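Local coordinates for protein Alp7A (Bacillus subtilis, PDB 5EC0) that binds adenine nucleotide as a bacterial actin-like protein and probably assembles into filaments that segregate plasmids, at residues E25-V30 with S261-E266; N12-N17 with D360-N365. All coordinates share one frame; numbering follows the deposited sequence.

Contact 1: E25-V30 with S261-E266; sequences ELPTNV and SVRELE. With ADP (adenosine-5'-diphosphate), chain D.
A single long side chain makes the whole crossing between 25-30 and 261-266: the CA atoms of P27 and R263, the nearest pair, are 11.3 Å apart, and only 77 Å² is buried. R263 spans the gap because its chain is extended from CG to NE, with CG anti to the backbone N (chi1 -180°). P27 meets the guanidinium at its edge, CB lying 4.0 Å from NH2 of R263, and the two side chains cross at about a right angle. N29 lies beside the same group. No hydrogen bond joins the segments; the charge of R263 is instead met by a salt bridge from NH1 to E76. One turn on, E266 reaches the nucleotide: O3' of ADP donates to OE2 of E266 at 2.6 Å. An alanine in place of E266 would probably leave the O3' hydroxyl without this acceptor and the ribose less firmly fixed. S261 is the N-cap, its OG accepting from N of E264 at 3.2 Å. Helix 262-272, bearing the ribose-binding glutamate of the actin-like cleft, rests on helix 243-254 through V262 and L265, whereas strand 22-33 pairs with strand 14-19 in the sheet on the other side of the cleft.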
loop_
_atom_site.group_PDB
_atom_site.type_symbol
_atom_site.label_atom_id
_atom_site.label_comp_id
_atom_site.label_asym_id
_atom_site.label_seq_id
_atom_site.Cartn_x
_atom_site.Cartn_y
_atom_site.Cartn_z
ATOM N N GLU A 25 9.398 -2.889 0.896
ATOM C CA GLU A 25 8.708 -1.669 0.518
ATOM C C GLU A 25 9.703 -0.524 0.342
ATOM O O GLU A 25 10.828 -0.588 0.822
ATOM C CB GLU A 25 7.643 -1.304 1.557
ATOM C CG GLU A 25 8.107 -1.343 2.999
ATOM C CD GLU A 25 7.016 -0.908 3.979
ATOM O OE1 GLU A 25 6.026 -0.311 3.529
ATOM O OE2 GLU A 25 7.143 -1.157 5.201
ATOM N N LEU A 26 9.269 0.509 -0.365
ATOM C CA LEU A 26 10.104 1.637 -0.750
ATOM C C LEU A 26 9.286 2.882 -0.590
ATOM O O LEU A 26 8.079 2.848 -0.832
ATOM C CB LEU A 26 10.559 1.542 -2.218
ATOM C CG LEU A 26 11.319 0.334 -2.769
ATOM C CD1 LEU A 26 11.370 0.397 -4.295
ATOM C CD2 LEU A 26 12.716 0.303 -2.184
ATOM N N PRO A 27 9.932 3.991 -0.211
ATOM C CA PRO A 27 9.265 5.294 -0.270
ATOM C C PRO A 27 8.756 5.547 -1.684
ATOM O O PRO A 27 9.408 5.117 -2.636
ATOM C CB PRO A 27 10.371 6.280 0.111
ATOM C CG PRO A 27 11.329 5.473 0.921
ATOM C CD PRO A 27 11.283 4.076 0.370
ATOM N N THR A 28 7.624 6.231 -1.819
ATOM C CA THR A 28 6.964 6.402 -3.121
ATOM C C THR A 28 7.679 7.383 -4.061
ATOM O O THR A 28 7.496 7.337 -5.275
ATOM C CB THR A 28 5.488 6.854 -2.912
ATOM O OG1 THR A 28 4.780 5.833 -2.202
ATOM C CG2 THR A 28 4.771 7.093 -4.230
ATOM N N ASN A 29 8.507 8.253 -3.500
ATOM C CA ASN A 29 9.210 9.278 -4.276
ATOM C C ASN A 29 9.976 8.793 -5.492
ATOM O O ASN A 29 10.763 7.851 -5.414
ATOM C CB ASN A 29 10.185 10.025 -3.373
ATOM C CG ASN A 29 9.524 10.540 -2.128
ATOM O OD1 ASN A 29 9.644 9.943 -1.058
ATOM N ND2 ASN A 29 8.795 11.642 -2.258
ATOM N N VAL A 30 9.727 9.459 -6.616
ATOM C CA VAL A 30 10.502 9.290 -7.839
ATOM C C VAL A 30 10.897 10.672 -8.341
ATOM O O VAL A 30 10.030 11.498 -8.631
ATOM C CB VAL A 30 9.719 8.564 -8.939
ATOM C CG1 VAL A 30 10.479 8.642 -10.274
ATOM C CG2 VAL A 30 9.443 7.120 -8.552
ATOM N N SER A 261 8.736 18.680 9.670
ATOM C CA SER A 261 7.978 18.189 8.537
ATOM C C SER A 261 6.903 17.236 9.016
ATOM O O SER A 261 7.031 16.625 10.075
ATOM C CB SER A 261 8.896 17.495 7.528
ATOM O OG SER A 261 9.084 16.133 7.862
ATOM N N VAL A 262 5.845 17.101 8.230
ATOM C CA VAL A 262 4.764 16.215 8.600
ATOM C C VAL A 262 5.226 14.759 8.516
ATOM O O VAL A 262 4.709 13.888 9.216
ATOM C CB VAL A 262 3.521 16.447 7.713
ATOM C CG1 VAL A 262 3.681 15.782 6.362
ATOM C CG2 VAL A 262 2.293 15.933 8.410
ATOM N N ARG A 263 6.222 14.505 7.676
ATOM C CA ARG A 263 6.722 13.153 7.483
ATOM C C ARG A 263 7.398 12.659 8.759
ATOM O O ARG A 263 7.229 11.509 9.154
ATOM C CB ARG A 263 7.685 13.108 6.299
ATOM C CG ARG A 263 8.271 11.742 6.004
ATOM C CD ARG A 263 9.444 11.865 5.037
ATOM N NE ARG A 263 9.962 10.563 4.627
ATOM C CZ ARG A 263 9.519 9.883 3.574
ATOM N NH1 ARG A 263 8.542 10.380 2.824
ATOM N NH2 ARG A 263 10.051 8.705 3.269
ATOM N N GLU A 264 8.154 13.543 9.403
ATOM C CA GLU A 264 8.737 13.261 10.716
ATOM C C GLU A 264 7.665 12.920 11.765
ATOM O O GLU A 264 7.792 11.955 12.521
ATOM C CB GLU A 264 9.559 14.462 11.206
ATOM C CG GLU A 264 10.933 14.615 10.567
ATOM C CD GLU A 264 11.583 15.957 10.904
ATOM O OE1 GLU A 264 11.391 16.458 12.037
ATOM O OE2 GLU A 264 12.287 16.513 10.033
ATOM N N LEU A 265 6.617 13.727 11.828
ATOM C CA LEU A 265 5.584 13.517 12.842
ATOM C C LEU A 265 4.851 12.205 12.569
ATOM O O LEU A 265 4.588 11.414 13.474
ATOM C CB LEU A 265 4.615 14.693 12.861
ATOM C CG LEU A 265 3.349 14.542 13.700
ATOM C CD1 LEU A 265 3.701 14.461 15.183
ATOM C CD2 LEU A 265 2.417 15.707 13.414
ATOM N N GLU A 266 4.556 11.983 11.296
ATOM C CA GLU A 266 3.973 10.731 10.825
ATOM C C GLU A 266 4.818 9.514 11.216
ATOM O O GLU A 266 4.282 8.520 11.684
ATOM C CB GLU A 266 3.796 10.800 9.311
ATOM C CG GLU A 266 3.249 9.547 8.645
ATOM C CD GLU A 266 3.353 9.638 7.132
ATOM O OE1 GLU A 266 4.386 10.144 6.636
ATOM O OE2 GLU A 266 2.400 9.220 6.444
HETATM P PB ADP D . -1.639 5.806 1.710
HETATM O O1B ADP D . -1.220 4.760 0.685
HETATM O O2B ADP D . -2.763 6.740 1.292
HETATM O O3B ADP D . -0.518 6.569 2.376
HETATM P PA ADP D . -1.537 3.724 3.720
HETATM O O1A ADP D . -0.217 3.356 3.080
HETATM O O2A ADP D . -2.555 2.643 4.040
HETATM O O3A ADP D . -2.275 4.918 2.908
HETATM O "O5'" ADP D . -1.247 4.519 5.074
HETATM C "C5'" ADP D . -0.049 5.254 5.288
HETATM C "C4'" ADP D . -0.032 5.506 6.781
HETATM O "O4'" ADP D . 0.315 4.287 7.431
HETATM C "C3'" ADP D . 1.000 6.518 7.240
HETATM O "O3'" ADP D . 0.397 7.797 7.430
HETATM C "C2'" ADP D . 1.487 5.979 8.572
HETATM O "O2'" ADP D . 0.989 6.836 9.599
HETATM C "C1'" ADP D . 0.856 4.598 8.707
HETATM N N9 ADP D . 1.801 3.527 9.098
HETATM C C8 ADP D . 1.532 2.635 10.074
HETATM N N7 ADP D . 2.551 1.760 10.230
HETATM C C5 ADP D . 3.490 2.084 9.327
HETATM C C6 ADP D . 4.816 1.534 8.988
HETATM N N6 ADP D . 5.294 0.458 9.671
HETATM N N1 ADP D . 5.502 2.134 7.990
HETATM C C2 ADP D . 4.998 3.207 7.337
HETATM N N3 ADP D . 3.790 3.772 7.589
HETATM C C4 ADP D . 3.002 3.254 8.575
#

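Contact 2: N12-N17 with D360-N365; sequences NSMYMN and DARLLN. With ADP (adenosine-5'-diphosphate), chain D.
R362 sends CG anti to the backbone N and then bends at chi3 (69°), which lays its guanidinium against the adenine, while M16, extended at chi2 (-180°), carries its sulfur to the same group. SD of M16 lies 3.7 Å from NH1 of R362 and 3.6 Å from CD2 of L363, so one thioether touches both an arginine and a leucine. It comes to the guanidinium at a slant, and its meeting with L363 is an apolar contact. M14 adds a looser touch, its CG 4.1 Å from NH1 of R362. One face of the guanidinium is covered by the base: C6 of ADP lies 3.2 Å above its plane, displaced from the centre of the group, and NE of R362 is 3.3 Å from that carbon. The polar end is held by a salt bridge to E25, while the backbone N of R362 donates to E332, so both ends of the residue are tethered.

These segments belong to the actin-like nucleotide cleft. Residues 12-17 run from the phosphate-binding turn between strands 2-10 and 14-19 into the second strand of that hairpin, the phosphate 1 element of actin relatives. N12 grips the beta-phosphate twice, its backbone N donating to O1B of ADP at 2.9 Å and its ND2 to O2B of ADP at 2.7 Å. The second bond is the more bent. M14 and M16, which touch the arginine, lie two and four residues beyond N12. L363 is the N-cap residue of helix 364-386, and its side chain also packs on F23 of strand 22-33.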
loop_
_atom_site.group_PDB
_atom_site.type_symbol
_atom_site.label_atom_id
_atom_site.label_comp_id
_atom_site.label_asym_id
_atom_site.label_seq_id
_atom_site.Cartn_x
_atom_site.Cartn_y
_atom_site.Cartn_z
ATOM N N ASN A 12 0.246 5.714 -1.661
ATOM C CA ASN A 12 0.632 7.114 -1.719
ATOM C C ASN A 12 1.842 7.359 -0.821
ATOM O O ASN A 12 2.629 8.269 -1.065
ATOM C CB ASN A 12 -0.528 8.023 -1.300
ATOM C CG ASN A 12 -1.832 7.701 -2.028
ATOM O OD1 ASN A 12 -1.849 7.492 -3.241
ATOM N ND2 ASN A 12 -2.933 7.670 -1.282
ATOM N N SER A 13 1.978 6.536 0.219
ATOM C CA SER A 13 3.038 6.691 1.208
ATOM C C SER A 13 4.189 5.727 0.937
ATOM O O SER A 13 5.358 6.120 0.920
ATOM C CB SER A 13 2.489 6.469 2.616
ATOM O OG SER A 13 3.524 6.454 3.582
ATOM N N MET A 14 3.840 4.467 0.715
ATOM C CA MET A 14 4.808 3.426 0.424
ATOM C C MET A 14 4.365 2.608 -0.793
ATOM O O MET A 14 3.204 2.261 -0.924
ATOM C CB MET A 14 4.990 2.483 1.629
ATOM C CG MET A 14 5.531 3.125 2.910
ATOM S SD MET A 14 7.211 3.803 2.815
ATOM C CE MET A 14 8.180 2.322 2.667
ATOM N N TYR A 15 5.311 2.336 -1.678
ATOM C CA TYR A 15 5.254 1.233 -2.617
ATOM C C TYR A 15 5.520 -0.049 -1.825
ATOM O O TYR A 15 6.501 -0.111 -1.097
ATOM C CB TYR A 15 6.308 1.426 -3.723
ATOM C CG TYR A 15 6.571 0.211 -4.581
ATOM C CD1 TYR A 15 7.437 -0.796 -4.158
ATOM C CD2 TYR A 15 5.968 0.079 -5.821
ATOM C CE1 TYR A 15 7.677 -1.911 -4.943
ATOM C CE2 TYR A 15 6.217 -1.031 -6.627
ATOM C CZ TYR A 15 7.061 -2.026 -6.173
ATOM O OH TYR A 15 7.305 -3.119 -6.957
ATOM N N MET A 16 4.657 -1.056 -1.951
ATOM C CA MET A 16 4.862 -2.315 -1.237
ATOM C C MET A 16 4.635 -3.446 -2.197
ATOM O O MET A 16 3.753 -3.360 -3.069
ATOM C CB MET A 16 3.922 -2.435 -0.027
ATOM C CG MET A 16 3.752 -1.141 0.791
ATOM S SD MET A 16 2.646 -1.386 2.176
ATOM C CE MET A 16 1.187 -1.917 1.300
ATOM N N ASN A 17 5.401 -4.520 -2.058
ATOM C CA ASN A 17 5.178 -5.559 -3.032
ATOM C C ASN A 17 5.525 -6.915 -2.386
ATOM O O ASN A 17 6.379 -7.003 -1.501
ATOM C CB ASN A 17 6.028 -5.270 -4.292
ATOM C CG ASN A 17 7.514 -5.447 -4.043
ATOM O OD1 ASN A 17 7.985 -6.567 -3.849
ATOM N ND2 ASN A 17 8.151 -4.366 -3.688
ATOM N N ASP A 360 -2.800 -6.893 10.488
ATOM C CA ASP A 360 -2.166 -6.648 9.188
ATOM C C ASP A 360 -2.946 -5.604 8.406
ATOM O O ASP A 360 -3.055 -5.697 7.173
ATOM C CB ASP A 360 -2.064 -7.934 8.358
ATOM C CG ASP A 360 -1.280 -9.026 9.060
ATOM O OD1 ASP A 360 -0.189 -8.730 9.590
ATOM O OD2 ASP A 360 -1.753 -10.180 9.073
ATOM N N ALA A 361 -3.492 -4.620 9.125
ATOM C CA ALA A 361 -4.312 -3.587 8.515
ATOM C C ALA A 361 -3.557 -2.849 7.406
ATOM O O ALA A 361 -4.104 -2.616 6.331
ATOM C CB ALA A 361 -4.804 -2.613 9.566
ATOM N N ARG A 362 -2.299 -2.493 7.647
ATOM C CA ARG A 362 -1.547 -1.789 6.613
ATOM C C ARG A 362 -1.314 -2.656 5.356
ATOM O O ARG A 362 -1.240 -2.139 4.247
ATOM C CB ARG A 362 -0.208 -1.292 7.152
ATOM C CG ARG A 362 0.459 -0.302 6.224
ATOM C CD ARG A 362 1.609 0.478 6.926
ATOM N NE ARG A 362 2.769 -0.362 7.237
ATOM C CZ ARG A 362 3.830 -0.479 6.443
ATOM N NH1 ARG A 362 3.874 0.196 5.304
ATOM N NH2 ARG A 362 4.853 -1.255 6.783
ATOM N N LEU A 363 -1.214 -3.969 5.526
ATOM C CA LEU A 363 -0.862 -4.839 4.409
ATOM C C LEU A 363 -2.040 -5.611 3.817
ATOM O O LEU A 363 -1.840 -6.441 2.927
ATOM C CB LEU A 363 0.216 -5.830 4.834
ATOM C CG LEU A 363 1.566 -5.248 5.279
ATOM C CD1 LEU A 363 2.628 -6.353 5.421
ATOM C CD2 LEU A 363 2.035 -4.158 4.342
ATOM N N LEU A 364 -3.258 -5.327 4.283
ATOM C CA LEU A 364 -4.423 -6.151 3.918
ATOM C C LEU A 364 -4.698 -6.183 2.398
ATOM O O LEU A 364 -4.964 -7.256 1.833
ATOM C CB LEU A 364 -5.676 -5.667 4.667
ATOM C CG LEU A 364 -6.742 -6.739 4.904
ATOM C CD1 LEU A 364 -6.202 -7.820 5.847
ATOM C CD2 LEU A 364 -8.045 -6.147 5.459
ATOM N N ASN A 365 -4.650 -5.025 1.740
ATOM C CA ASN A 365 -4.832 -4.983 0.280
ATOM C C ASN A 365 -3.813 -5.898 -0.433
ATOM O O ASN A 365 -4.190 -6.761 -1.244
ATOM C CB ASN A 365 -4.708 -3.546 -0.249
ATOM C CG ASN A 365 -5.995 -2.731 -0.085
ATOM O OD1 ASN A 365 -7.100 -3.244 -0.254
ATOM N ND2 ASN A 365 -5.847 -1.458 0.262
HETATM P PB ADP D . -1.639 5.806 1.710
HETATM O O1B ADP D . -1.220 4.760 0.685
HETATM O O2B ADP D . -2.763 6.740 1.292
HETATM O O3B ADP D . -0.518 6.569 2.376
HETATM P PA ADP D . -1.537 3.724 3.720
HETATM O O1A ADP D . -0.217 3.356 3.080
HETATM O O2A ADP D . -2.555 2.643 4.040
HETATM O O3A ADP D . -2.275 4.918 2.908
HETATM O "O5'" ADP D . -1.247 4.519 5.074
HETATM C "C5'" ADP D . -0.049 5.254 5.288
HETATM C "C4'" ADP D . -0.032 5.506 6.781
HETATM O "O4'" ADP D . 0.315 4.287 7.431
HETATM C "C3'" ADP D . 1.000 6.518 7.240
HETATM O "O3'" ADP D . 0.397 7.797 7.430
HETATM C "C2'" ADP D . 1.487 5.979 8.572
HETATM O "O2'" ADP D . 0.989 6.836 9.599
HETATM C "C1'" ADP D . 0.856 4.598 8.707
HETATM N N9 ADP D . 1.801 3.527 9.098
HETATM C C8 ADP D . 1.532 2.635 10.074
HETATM N N7 ADP D . 2.551 1.760 10.230
HETATM C C5 ADP D . 3.490 2.084 9.327
HETATM C C6 ADP D . 4.816 1.534 8.988
HETATM N N6 ADP D . 5.294 0.458 9.671
HETATM N N1 ADP D . 5.502 2.134 7.990
HETATM C C2 ADP D . 4.998 3.207 7.337
HETATM N N3 ADP D . 3.790 3.772 7.589
HETATM C C4 ADP D . 3.002 3.254 8.575
#

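From the N terminus the chain enters contact 2 at 12-17, turns directly into strand 22-33 and reaches contact 1 at 25-30. It returns to contact 1 at 261-266 after 230 intervening residues, and closes contact 2 at 360-365, 342 residues after leaving 12-17. Contact 1 is therefore nested inside contact 2, not crossed with it. Their first segments lie on neighbouring antiparallel strands of one sheet; L26 N and Y15 O, 2.9 Å apart, probably form a hydrogen bond between them. The two contacts also touch through E25 and R362, which ties the outer closure to the inner one. Together they join this N-terminal sheet to helices 262-272 and 364-386 around ADP.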